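Long-range contacts in nudix Hydrolase, RenU (Mycolicibacterium smegmatis, PDB 6UUF), which probably hydrolyses nucleoside diphosphate-linked substrates, perhaps NADH among them, as a Nudix hydrolase with magnesium as cofactor: residues Met10-Ala15 with Glu96-Gly101; Leu27-Met32 with Ile160-Arg165; Leu41-Pro46 with Glu125-Arg130; Thr87-Val92 with Ile111-Glu116. The protein carries 3 engineered substitutions. All blocks are in the same frame, centred on the assembly; numbering follows the deposited sequence.

In the fold
From the N terminus the chain first opens contact 1 in the turn between strands 8-10 and 16-18, then contact 2 on strand 23-31, contact 3 on strand 37-44 and contact 4 on strand 87-98. Contact 1 closes first, at the far end of strand 87-98, and so crosses the other three. The remaining contacts close in reverse order: contact 4 at the hairpin partner 104-113, contact 3 at strand 126-133, and contact 2 in the tail after helix 144-158. Along the sequence, contact 4 thus falls within the span of contact 3, and contact 3 within that of contact 2. Contacts 2 and 4 touch, with centres about 7 Å apart, whereas contact 1 lies about 36 Å from contact 2, centre to centre.

Contact 1. Residues Met10-Ala15 with Glu96-Gly101; sequences MSENGA and EVAGIG
Ser11 and Gly99 meet in a single backbone bridge, their CA atoms 4.0 Å apart. Ile100 N donates a hydrogen bond to Met10 O at 2.7 Å, arriving almost head-on, the angle C=O...N being 171°. Glu12 N donates to Ala98 O at 2.9 Å, a bond straight at its hydrogen, but with the donor tilted out of the Ala98 carbonyl plane. Met10 and Ile100 then run side by side in the same direction, and Met10 CG is pressed against Ile100 CD1 at 3.4 Å, tighter than a usual van der Waals contact. With CG anti to the backbone N (chi1 -177°), Met10 first follows the isoleucine, and bends further out carry SD and CE away from it. Ile100 CD1 also rests on the backbone oxygen of Ser11. Glu12 stretches its chain along Ala98, bringing CD to 3.4 Å from Ala98 CB, and so offers a carboxylate to a methyl group. Ser11 meets the other strand by CB, 3.5 Å from Val97 CG1, and its OG turns back over its own type I turn (Ser11 to Gly14) and accepts a hydrogen bond from Ala15 N, just beyond the turn, at 2.9 Å. Phe17 of strand 16-18 touches both Ser11 and Val97. Directional bonding across the contact is therefore carried by main-chain groups, and the side chains add mainly van der Waals contact between the small N-terminal sheet and the tip of the hairpin 87-98/104-113.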
loop_
_atom_site.group_PDB
_atom_site.type_symbol
_atom_site.label_atom_id
_atom_site.label_comp_id
_atom_site.label_asym_id
_atom_site.label_seq_id
_atom_site.Cartn_x
_atom_site.Cartn_y
_atom_site.Cartn_z
ATOM N N MET A 10 -6.343 2.998 -20.332
ATOM C CA MET A 10 -6.920 1.768 -20.902
ATOM C C MET A 10 -5.840 0.734 -21.244
ATOM O O MET A 10 -4.951 1.019 -22.023
ATOM C CB MET A 10 -7.702 2.084 -22.191
ATOM C CG MET A 10 -8.406 0.847 -22.800
ATOM S SD MET A 10 -9.747 0.145 -21.826
ATOM C CE MET A 10 -10.557 1.665 -21.286
ATOM N N SER A 11 -5.960 -0.475 -20.725
ATOM C CA SER A 11 -4.987 -1.531 -21.059
ATOM C C SER A 11 -5.103 -2.057 -22.482
ATOM O O SER A 11 -6.143 -1.906 -23.138
ATOM C CB SER A 11 -5.116 -2.726 -20.110
ATOM O OG SER A 11 -6.293 -3.496 -20.326
ATOM N N GLU A 12 -4.039 -2.728 -22.911
ATOM C CA GLU A 12 -4.070 -3.592 -24.086
ATOM C C GLU A 12 -5.221 -4.597 -24.054
ATOM O O GLU A 12 -5.930 -4.710 -25.027
ATOM C CB GLU A 12 -2.740 -4.329 -24.245
ATOM C CG GLU A 12 -1.593 -3.433 -24.701
ATOM C CD GLU A 12 -0.305 -4.203 -24.959
ATOM O OE1 GLU A 12 -0.185 -5.360 -24.484
ATOM O OE2 GLU A 12 0.599 -3.645 -25.629
ATOM N N ASN A 13 -5.445 -5.283 -22.937
ATOM C CA ASN A 13 -6.584 -6.222 -22.836
ATOM C C ASN A 13 -7.970 -5.576 -22.616
ATOM O O ASN A 13 -8.955 -6.286 -22.376
ATOM C CB ASN A 13 -6.296 -7.298 -21.773
ATOM C CG ASN A 13 -5.218 -8.285 -22.225
ATOM O OD1 ASN A 13 -4.673 -8.172 -23.332
ATOM N ND2 ASN A 13 -4.908 -9.258 -21.373
ATOM N N GLY A 14 -8.037 -4.243 -22.698
ATOM C CA GLY A 14 -9.290 -3.482 -22.677
ATOM C C GLY A 14 -9.971 -3.310 -21.327
ATOM O O GLY A 14 -11.181 -3.299 -21.269
ATOM N N ALA A 15 -9.215 -3.197 -20.241
ATOM C CA ALA A 15 -9.780 -2.749 -18.958
ATOM C C ALA A 15 -9.185 -1.384 -18.595
ATOM O O ALA A 15 -8.020 -1.090 -18.907
ATOM C CB ALA A 15 -9.505 -3.754 -17.855
ATOM N N GLU A 96 2.188 -3.880 -13.255
ATOM C CA GLU A 96 2.628 -3.172 -14.433
ATOM C C GLU A 96 1.737 -3.583 -15.600
ATOM O O GLU A 96 1.609 -4.791 -15.905
ATOM C CB GLU A 96 4.058 -3.593 -14.712
ATOM C CG GLU A 96 4.771 -2.770 -15.742
ATOM C CD GLU A 96 6.229 -3.177 -15.834
ATOM O OE1 GLU A 96 6.499 -4.390 -16.043
ATOM O OE2 GLU A 96 7.101 -2.291 -15.680
ATOM N N VAL A 97 1.113 -2.598 -16.242
ATOM C CA VAL A 97 0.141 -2.899 -17.289
ATOM C C VAL A 97 0.496 -2.106 -18.499
ATOM O O VAL A 97 0.659 -0.894 -18.404
ATOM C CB VAL A 97 -1.316 -2.587 -16.879
ATOM C CG1 VAL A 97 -2.264 -2.864 -18.015
ATOM C CG2 VAL A 97 -1.728 -3.473 -15.718
ATOM N N ALA A 98 0.630 -2.814 -19.622
ATOM C CA ALA A 98 0.744 -2.210 -20.927
ATOM C C ALA A 98 -0.592 -1.527 -21.253
ATOM O O ALA A 98 -1.606 -2.210 -21.378
ATOM C CB ALA A 98 1.077 -3.265 -21.978
ATOM N N GLY A 99 -0.577 -0.192 -21.323
ATOM C CA GLY A 99 -1.713 0.602 -21.768
ATOM C C GLY A 99 -1.739 0.782 -23.291
ATOM O O GLY A 99 -0.747 0.516 -23.981
ATOM N N ILE A 100 -2.876 1.241 -23.813
ATOM C CA ILE A 100 -3.028 1.512 -25.253
ATOM C C ILE A 100 -2.287 2.796 -25.581
ATOM O O ILE A 100 -2.383 3.791 -24.850
ATOM C CB ILE A 100 -4.516 1.632 -25.686
ATOM C CG1 ILE A 100 -5.197 0.267 -25.605
ATOM C CG2 ILE A 100 -4.639 2.162 -27.108
ATOM C CD1 ILE A 100 -6.710 0.309 -25.672
ATOM N N GLY A 101 -1.550 2.758 -26.688
ATOM C CA GLY A 101 -0.883 3.944 -27.217
ATOM C C GLY A 101 0.371 4.312 -26.461
ATOM O O GLY A 101 0.566 5.484 -26.098
#

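Contact 2. Residues Leu27-Met32 with Ile160-Arg165; sequences LLRAPM and IPLLNR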
loop_
_atom_site.group_PDB
_atom_site.type_symbol
_atom_site.label_atom_id
_atom_site.label_comp_id
_atom_site.label_asym_id
_atom_site.label_seq_id
_atom_site.Cartn_x
_atom_site.Cartn_y
_atom_site.Cartn_z
ATOM N N LEU A 27 3.247 -0.052 2.543
ATOM C CA LEU A 27 3.430 -1.236 3.394
ATOM C C LEU A 27 4.259 -0.823 4.578
ATOM O O LEU A 27 5.495 -0.827 4.525
ATOM C CB LEU A 27 4.124 -2.347 2.602
ATOM C CG LEU A 27 4.451 -3.654 3.308
ATOM C CD1 LEU A 27 3.198 -4.154 3.976
ATOM C CD2 LEU A 27 4.905 -4.708 2.286
ATOM N N LEU A 28 3.578 -0.411 5.632
ATOM C CA LEU A 28 4.216 0.091 6.835
ATOM C C LEU A 28 4.420 -1.059 7.841
ATOM O O LEU A 28 3.452 -1.705 8.222
ATOM C CB LEU A 28 3.360 1.158 7.480
ATOM C CG LEU A 28 3.958 1.786 8.745
ATOM C CD1 LEU A 28 5.359 2.398 8.525
ATOM C CD2 LEU A 28 2.996 2.858 9.209
ATOM N N ARG A 29 5.665 -1.267 8.272
ATOM C CA ARG A 29 6.046 -2.334 9.199
ATOM C C ARG A 29 6.311 -1.793 10.567
ATOM O O ARG A 29 6.844 -0.683 10.696
ATOM C CB ARG A 29 7.272 -3.086 8.722
ATOM C CG ARG A 29 7.168 -3.558 7.268
ATOM C CD ARG A 29 8.446 -4.277 6.837
ATOM N NE ARG A 29 9.652 -3.429 6.919
ATOM C CZ ARG A 29 10.888 -3.872 6.706
ATOM N NH1 ARG A 29 11.128 -5.164 6.424
ATOM N NH2 ARG A 29 11.897 -3.023 6.802
ATOM N N ALA A 30 5.920 -2.557 11.587
ATOM C CA ALA A 30 6.267 -2.229 12.985
ATOM C C ALA A 30 6.599 -3.455 13.826
ATOM O O ALA A 30 5.998 -4.501 13.660
ATOM C CB ALA A 30 5.187 -1.399 13.673
ATOM N N PRO A 31 7.577 -3.317 14.733
ATOM C CA PRO A 31 7.917 -4.449 15.593
ATOM C C PRO A 31 6.874 -4.599 16.674
ATOM O O PRO A 31 6.345 -3.594 17.168
ATOM C CB PRO A 31 9.257 -4.042 16.201
ATOM C CG PRO A 31 9.372 -2.567 16.001
ATOM C CD PRO A 31 8.240 -2.077 15.176
ATOM N N MET A 32 6.570 -5.829 17.032
ATOM C CA MET A 32 5.706 -6.060 18.194
ATOM C C MET A 32 6.548 -6.150 19.479
ATOM O O MET A 32 7.757 -6.421 19.396
ATOM C CB MET A 32 4.899 -7.324 17.952
ATOM C CG MET A 32 3.928 -7.193 16.797
ATOM S SD MET A 32 2.821 -5.811 17.110
ATOM C CE MET A 32 1.213 -6.432 16.644
ATOM N N ILE A 160 15.258 -6.711 4.010
ATOM C CA ILE A 160 15.551 -5.469 4.733
ATOM C C ILE A 160 14.932 -5.536 6.104
ATOM O O ILE A 160 13.775 -5.215 6.252
ATOM C CB ILE A 160 15.043 -4.173 4.038
ATOM C CG1 ILE A 160 13.750 -4.404 3.253
ATOM C CG2 ILE A 160 16.118 -3.617 3.105
ATOM C CD1 ILE A 160 13.229 -3.151 2.580
ATOM N N PRO A 161 15.700 -5.940 7.127
ATOM C CA PRO A 161 15.128 -5.920 8.487
ATOM C C PRO A 161 14.842 -4.525 9.002
ATOM O O PRO A 161 15.449 -3.550 8.548
ATOM C CB PRO A 161 16.224 -6.547 9.329
ATOM C CG PRO A 161 17.474 -6.334 8.514
ATOM C CD PRO A 161 17.026 -6.570 7.123
ATOM N N LEU A 162 13.917 -4.444 9.954
ATOM C CA LEU A 162 13.514 -3.161 10.501
ATOM C C LEU A 162 14.715 -2.496 11.129
ATOM O O LEU A 162 15.620 -3.155 11.586
ATOM C CB LEU A 162 12.397 -3.280 11.553
ATOM C CG LEU A 162 10.958 -3.302 11.034
ATOM C CD1 LEU A 162 10.667 -4.631 10.359
ATOM C CD2 LEU A 162 9.980 -3.063 12.166
ATOM N N LEU A 163 14.664 -1.175 11.164
ATOM C CA LEU A 163 15.701 -0.346 11.745
ATOM C C LEU A 163 15.671 -0.343 13.256
ATOM O O LEU A 163 14.748 -0.862 13.870
ATOM C CB LEU A 163 15.499 1.081 11.253
ATOM C CG LEU A 163 15.575 1.210 9.748
ATOM C CD1 LEU A 163 15.488 2.677 9.350
ATOM C CD2 LEU A 163 16.864 0.599 9.220
ATOM N N ASN A 164 16.706 0.246 13.845
ATOM C CA ASN A 164 16.638 0.745 15.230
ATOM C C ASN A 164 17.489 2.011 15.377
ATOM O O ASN A 164 18.087 2.506 14.400
ATOM C CB ASN A 164 17.053 -0.339 16.231
ATOM C CG ASN A 164 18.134 -1.239 15.685
ATOM O OD1 ASN A 164 17.863 -2.071 14.817
ATOM N ND2 ASN A 164 19.371 -1.069 16.175
ATOM N N ARG A 165 17.463 2.566 16.588
ATOM C CA ARG A 165 18.361 3.647 17.023
ATOM C C ARG A 165 18.361 4.893 16.124
ATOM O O ARG A 165 17.340 5.580 15.993
ATOM C CB ARG A 165 19.780 3.101 17.181
ATOM C CG ARG A 165 19.888 1.808 18.003
ATOM C CD ARG A 165 21.337 1.428 18.243
ATOM N NE ARG A 165 21.997 2.498 18.997
ATOM C CZ ARG A 165 23.302 2.773 19.019
ATOM N NH1 ARG A 165 23.748 3.804 19.748
ATOM N NH2 ARG A 165 24.167 2.046 18.328
#
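Arg29, on strand 23-31 of the Nudix-fold sheet, reaches out to Ile160 and Leu162 in the C-terminal tail that follows helix 144-158. Its CB lies 4.1 Å from Leu162 CD1, and the chain continues extended through CG to CD, which skirts the same methyl. A bend at chi3 (-60°) then turns the guanidinium so that one face lies beneath Leu162 CD1, which sits over its centre, 3.7 Å from CZ. NE makes a salt bridge with Asp113 OD1 on the neighbouring strand. At the tip, NH1 and NH2 grip a single atom end-on: Ile160 O accepts from Arg29 NH1 at 2.7 Å and from Arg29 NH2 at 2.9 Å, lying in the guanidinium plane for both. The bonds to Ile160 O and Asp113 OD1 fix the rotation of the group, while a leucine methyl packs on its face. A leucine here has no N-H to offer, and Ile160 O would probably be left without these two donors and Asp113 without one of its positive partners. The second branch of Leu162 turns to the end of the strand, where CD2 packs 3.6 Å from Pro31 CD and 3.5 Å from Pro31 N.

Contact 3. Residues Leu41-Pro46 with Glu125-Arg130; sequences LQHRAP and ESAELR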
loop_
_atom_site.group_PDB
_atom_site.type_symbol
_atom_site.label_atom_id
_atom_site.label_comp_id
_atom_site.label_asym_id
_atom_site.label_seq_id
_atom_site.Cartn_x
_atom_site.Cartn_y
_atom_site.Cartn_z
ATOM N N LEU A 41 -2.759 -2.849 7.807
ATOM C CA LEU A 41 -3.621 -3.036 6.657
ATOM C C LEU A 41 -4.927 -2.300 6.836
ATOM O O LEU A 41 -5.387 -2.060 7.955
ATOM C CB LEU A 41 -3.911 -4.509 6.365
ATOM C CG LEU A 41 -2.706 -5.413 6.192
ATOM C CD1 LEU A 41 -3.100 -6.883 6.029
ATOM C CD2 LEU A 41 -1.928 -4.934 5.009
ATOM N N GLN A 42 -5.513 -2.018 5.689
ATOM C CA GLN A 42 -6.757 -1.324 5.567
ATOM C C GLN A 42 -7.839 -2.279 5.051
ATOM O O GLN A 42 -7.647 -2.952 4.033
ATOM C CB GLN A 42 -6.591 -0.170 4.594
ATOM C CG GLN A 42 -7.775 0.772 4.567
ATOM C CD GLN A 42 -7.673 1.730 3.415
ATOM O OE1 GLN A 42 -7.444 1.317 2.278
ATOM N NE2 GLN A 42 -7.863 3.011 3.692
ATOM N N HIS A 43 -8.947 -2.331 5.798
ATOM C CA HIS A 43 -10.143 -3.069 5.402
ATOM C C HIS A 43 -11.004 -2.140 4.560
ATOM O O HIS A 43 -11.403 -1.061 5.021
ATOM C CB HIS A 43 -10.916 -3.488 6.624
ATOM C CG HIS A 43 -12.057 -4.410 6.323
ATOM N ND1 HIS A 43 -11.915 -5.555 5.569
ATOM C CD2 HIS A 43 -13.362 -4.364 6.690
ATOM C CE1 HIS A 43 -13.081 -6.174 5.482
ATOM N NE2 HIS A 43 -13.975 -5.472 6.153
ATOM N N ARG A 44 -11.314 -2.554 3.346
ATOM C CA ARG A 44 -11.887 -1.623 2.396
ATOM C C ARG A 44 -13.405 -1.584 2.662
ATOM O O ARG A 44 -14.055 -2.640 2.759
ATOM C CB ARG A 44 -11.539 -2.038 0.961
ATOM C CG ARG A 44 -10.055 -2.422 0.740
ATOM C CD ARG A 44 -9.113 -1.278 0.459
ATOM N NE ARG A 44 -8.705 -1.320 -0.947
ATOM C CZ ARG A 44 -9.241 -0.614 -1.944
ATOM N NH1 ARG A 44 -10.244 0.257 -1.737
ATOM N NH2 ARG A 44 -8.762 -0.784 -3.178
ATOM N N ALA A 45 -13.949 -0.380 2.858
ATOM C CA ALA A 45 -15.410 -0.217 3.040
ATOM C C ALA A 45 -16.127 -0.749 1.782
ATOM O O ALA A 45 -15.680 -0.423 0.695
ATOM C CB ALA A 45 -15.754 1.254 3.279
ATOM N N PRO A 46 -17.181 -1.599 1.917
ATOM C CA PRO A 46 -18.017 -2.086 0.768
ATOM C C PRO A 46 -18.358 -1.109 -0.382
ATOM O O PRO A 46 -18.336 -1.527 -1.553
ATOM C CB PRO A 46 -19.287 -2.591 1.466
ATOM C CG PRO A 46 -18.716 -3.205 2.724
ATOM C CD PRO A 46 -17.512 -2.368 3.137
ATOM N N GLU A 125 -11.998 5.588 3.098
ATOM C CA GLU A 125 -12.533 4.209 2.948
ATOM C C GLU A 125 -12.048 3.237 4.058
ATOM O O GLU A 125 -12.254 2.008 3.964
ATOM C CB GLU A 125 -12.306 3.591 1.533
ATOM C CG GLU A 125 -11.434 4.339 0.546
ATOM C CD GLU A 125 -9.954 4.115 0.763
ATOM O OE1 GLU A 125 -9.305 5.001 1.365
ATOM O OE2 GLU A 125 -9.457 3.058 0.310
ATOM N N SER A 126 -11.414 3.785 5.103
ATOM C CA SER A 126 -10.927 2.985 6.226
ATOM C C SER A 126 -12.120 2.582 7.067
ATOM O O SER A 126 -12.630 3.371 7.889
ATOM C CB SER A 126 -9.885 3.754 7.049
ATOM O OG SER A 126 -8.804 4.148 6.210
ATOM N N ALA A 127 -12.602 1.378 6.767
ATOM C CA ALA A 127 -13.636 0.735 7.557
ATOM C C ALA A 127 -12.976 0.275 8.851
ATOM O O ALA A 127 -13.537 0.425 9.943
ATOM C CB ALA A 127 -14.238 -0.452 6.808
ATOM N N GLU A 128 -11.781 -0.287 8.695
ATOM C CA GLU A 128 -10.884 -0.541 9.795
ATOM C C GLU A 128 -9.427 -0.462 9.257
ATOM O O GLU A 128 -9.142 -0.615 8.051
ATOM C CB GLU A 128 -11.221 -1.909 10.451
ATOM C CG GLU A 128 -10.613 -2.144 11.842
ATOM C CD GLU A 128 -10.523 -3.619 12.245
ATOM O OE1 GLU A 128 -11.333 -4.445 11.768
ATOM O OE2 GLU A 128 -9.634 -3.956 13.059
ATOM N N LEU A 129 -8.541 -0.113 10.163
ATOM C CA LEU A 129 -7.121 -0.321 10.011
ATOM C C LEU A 129 -6.685 -1.244 11.122
ATOM O O LEU A 129 -7.100 -1.096 12.276
ATOM C CB LEU A 129 -6.393 0.981 10.144
ATOM C CG LEU A 129 -6.641 1.911 8.980
ATOM C CD1 LEU A 129 -6.606 3.343 9.503
ATOM C CD2 LEU A 129 -5.603 1.608 7.902
ATOM N N ARG A 130 -5.819 -2.185 10.774
ATOM C CA ARG A 130 -5.385 -3.157 11.722
ATOM C C ARG A 130 -3.924 -3.563 11.478
ATOM O O ARG A 130 -3.484 -3.808 10.326
ATOM C CB ARG A 130 -6.306 -4.363 11.609
ATOM C CG ARG A 130 -6.307 -5.205 12.864
ATOM C CD ARG A 130 -6.908 -6.562 12.570
ATOM N NE ARG A 130 -8.376 -6.552 12.555
ATOM C CZ ARG A 130 -9.145 -7.572 12.155
ATOM N NH1 ARG A 130 -8.625 -8.732 11.679
ATOM N NH2 ARG A 130 -10.452 -7.426 12.230
#
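Gln42 and Glu125 cross at about a right angle, the amide and carboxylate planes being 85° apart, and the amide nitrogen binds more firmly to the next residue. Gln42 NE2 donates to Ser126 OG at 2.9 Å, nearly within the amide plane, but only weakly to Glu125 OE1 at 3.4 Å. An extended chain with CG anti to the backbone N (chi1 -170°) carries the amide there. Arg44 lies alongside Glu125, with NH1 3.6 Å from OE2; the oxygen stands well out of the guanidinium plane, which makes this a salt bridge of charges with no N-H aimed at it. Arg44 would probably offset part of the carboxylate's negative charge. A leucine here in place of Gln42, with no amide, would probably leave Ser126 OG without this donor and the Glu125 carboxylate with one weak tether fewer. Leu129 CD2 lies 3.9 Å from Gln42 CB, on the same side of the sheet. On the other, Glu128 and Arg130 form a side-on, two-nitrogen salt bridge, with Arg130 NE 2.9 Å from Glu128 OE2. Between the two faces, strands 37-44 and 126-133 of the mixed Nudix-fold sheet run antiparallel: Leu41 and Arg130 are a hydrogen-bonded pair, and Ala45 N binds Glu125 O at 3.1 Å, just before the corner at Ala127. Helix 67-79 flanks the Gln42 side, Ala78 O pairing with Ser126 OG, while Trp54 of strand 54-60 packs on Leu41, His43, Glu128 and Arg130.

Contact 4. Residues Thr87-Val92 with Ile111-Glu116; sequences TVRTTV and IADAAE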
loop_
_atom_site.group_PDB
_atom_site.type_symbol
_atom_site.label_atom_id
_atom_site.label_comp_id
_atom_site.label_asym_id
_atom_site.label_seq_id
_atom_site.Cartn_x
_atom_site.Cartn_y
_atom_site.Cartn_z
ATOM N N THR A 87 9.539 5.885 8.366
ATOM C CA THR A 87 10.780 5.933 7.597
ATOM C C THR A 87 10.661 5.084 6.347
ATOM O O THR A 87 10.494 3.876 6.449
ATOM C CB THR A 87 11.955 5.442 8.461
ATOM O OG1 THR A 87 12.082 6.308 9.590
ATOM C CG2 THR A 87 13.266 5.473 7.676
ATOM N N VAL A 88 10.751 5.717 5.176
ATOM C CA VAL A 88 10.547 5.002 3.926
ATOM C C VAL A 88 11.814 4.218 3.629
ATOM O O VAL A 88 12.927 4.761 3.720
ATOM C CB VAL A 88 10.202 5.957 2.769
ATOM C CG1 VAL A 88 10.196 5.211 1.429
ATOM C CG2 VAL A 88 8.852 6.636 3.006
ATOM N N ARG A 89 11.658 2.953 3.281
ATOM C CA ARG A 89 12.812 2.056 3.040
ATOM C C ARG A 89 13.058 1.893 1.540
ATOM O O ARG A 89 14.073 2.335 1.027
ATOM C CB ARG A 89 12.588 0.710 3.692
ATOM C CG ARG A 89 12.322 0.768 5.184
ATOM C CD ARG A 89 13.464 1.381 5.975
ATOM N NE ARG A 89 14.742 0.706 5.700
ATOM C CZ ARG A 89 15.132 -0.439 6.245
ATOM N NH1 ARG A 89 14.359 -1.104 7.108
ATOM N NH2 ARG A 89 16.303 -0.936 5.913
ATOM N N THR A 90 12.117 1.336 0.813
ATOM C CA THR A 90 12.301 1.211 -0.634
ATOM C C THR A 90 10.936 1.142 -1.344
ATOM O O THR A 90 9.901 1.229 -0.688
ATOM C CB THR A 90 13.183 -0.056 -0.954
ATOM O OG1 THR A 90 13.624 -0.045 -2.319
ATOM C CG2 THR A 90 12.427 -1.325 -0.710
ATOM N N THR A 91 10.958 1.036 -2.679
ATOM C CA THR A 91 9.761 0.893 -3.488
ATOM C C THR A 91 9.903 -0.391 -4.300
ATOM O O THR A 91 10.992 -0.702 -4.765
ATOM C CB THR A 91 9.606 2.059 -4.466
ATOM O OG1 THR A 91 10.704 2.040 -5.376
ATOM C CG2 THR A 91 9.600 3.410 -3.717
ATOM N N VAL A 92 8.805 -1.109 -4.469
ATOM C CA VAL A 92 8.695 -2.284 -5.368
ATOM C C VAL A 92 7.484 -2.130 -6.327
ATOM O O VAL A 92 6.329 -1.941 -5.894
ATOM C CB VAL A 92 8.449 -3.561 -4.553
ATOM C CG1 VAL A 92 8.607 -4.795 -5.439
ATOM C CG2 VAL A 92 9.403 -3.623 -3.369
ATOM N N ILE A 111 7.593 0.333 0.886
ATOM C CA ILE A 111 7.864 -0.294 2.180
ATOM C C ILE A 111 8.399 0.753 3.161
ATOM O O ILE A 111 9.343 1.466 2.857
ATOM C CB ILE A 111 8.907 -1.429 2.005
ATOM C CG1 ILE A 111 8.391 -2.434 0.935
ATOM C CG2 ILE A 111 9.217 -2.067 3.343
ATOM C CD1 ILE A 111 9.254 -3.655 0.700
ATOM N N ALA A 112 7.840 0.823 4.346
ATOM C CA ALA A 112 8.326 1.770 5.340
ATOM C C ALA A 112 8.258 1.137 6.711
ATOM O O ALA A 112 7.520 0.151 6.893
ATOM C CB ALA A 112 7.521 3.057 5.319
ATOM N N ASP A 113 9.042 1.696 7.645
ATOM C CA ASP A 113 9.092 1.268 9.047
ATOM C C ASP A 113 8.639 2.354 10.050
ATOM O O ASP A 113 8.896 3.538 9.884
ATOM C CB ASP A 113 10.503 0.922 9.423
ATOM C CG ASP A 113 11.075 -0.225 8.613
ATOM O OD1 ASP A 113 10.360 -0.941 7.898
ATOM O OD2 ASP A 113 12.296 -0.396 8.691
ATOM N N ALA A 114 7.953 1.923 11.093
ATOM C CA ALA A 114 7.725 2.742 12.282
ATOM C C ALA A 114 8.398 2.058 13.487
ATOM O O ALA A 114 8.665 0.828 13.477
ATOM C CB ALA A 114 6.244 2.857 12.536
ATOM N N ALA A 115 8.644 2.848 14.533
ATOM C CA ALA A 115 9.311 2.354 15.749
ATOM C C ALA A 115 8.429 1.385 16.571
ATOM O O ALA A 115 8.950 0.548 17.296
ATOM C CB ALA A 115 9.772 3.533 16.603
ATOM N N GLU A 116 7.109 1.473 16.418
ATOM C CA GLU A 116 6.159 0.687 17.204
ATOM C C GLU A 116 4.827 0.717 16.459
ATOM O O GLU A 116 4.678 1.479 15.507
ATOM C CB GLU A 116 5.996 1.287 18.596
ATOM C CG GLU A 116 5.770 2.788 18.596
ATOM C CD GLU A 116 5.239 3.281 19.914
ATOM O OE1 GLU A 116 6.022 3.801 20.723
ATOM O OE2 GLU A 116 4.034 3.120 20.148
#
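Thr87 opens the antiparallel pairing of the 87-98/104-113 hairpin opposite Asp113, the two residues exchanging hydrogen bonds in both directions, with Thr87 N 2.9 Å from Asp113 O. Val88 follows in a non-hydrogen-bonded pair with Ala112, where the backbones come close and Ala112 CB lies 3.9 Å from Val88 CA. At Arg89 the register slips. Arg89 N donates to Ile111 O at 2.8 Å, in the carbonyl plane, and Thr90 N points weakly to the same oxygen, so that two residues face one: a classic beta bulge. The Arg89 chain, with CG anti to its carbonyl carbon (chi1 -57°), bends at chi2 and chi3 and folds back over Asp113. Its CD passes 3.4 Å from Asp113 OD2, and NH1 forms a salt bridge with that oxygen at 2.7 Å. The carboxylate oxygen is close to the guanidinium plane and is met on its syn side, although the two flat groups are turned 78° from each other, so a single nitrogen does the gripping. Thr90 O takes Ile111 N at 2.9 Å, and the two side chains lie side by side, Thr90 CG2 near Ile111 CD1. Further along, Val92 CG2 reaches the same methyl, Ile111 CD1, at 4.1 Å, completing a small apolar patch. In the sheet, strand 23-31 lies on the far side of strand 104-113, its Leu28 packing on Ala112. Val88 leans on Glu68 and Val72 of helix 67-79, while Arg89 and Thr90 meet the C-terminal tail, where Pro161 O accepts from Arg89 NH1.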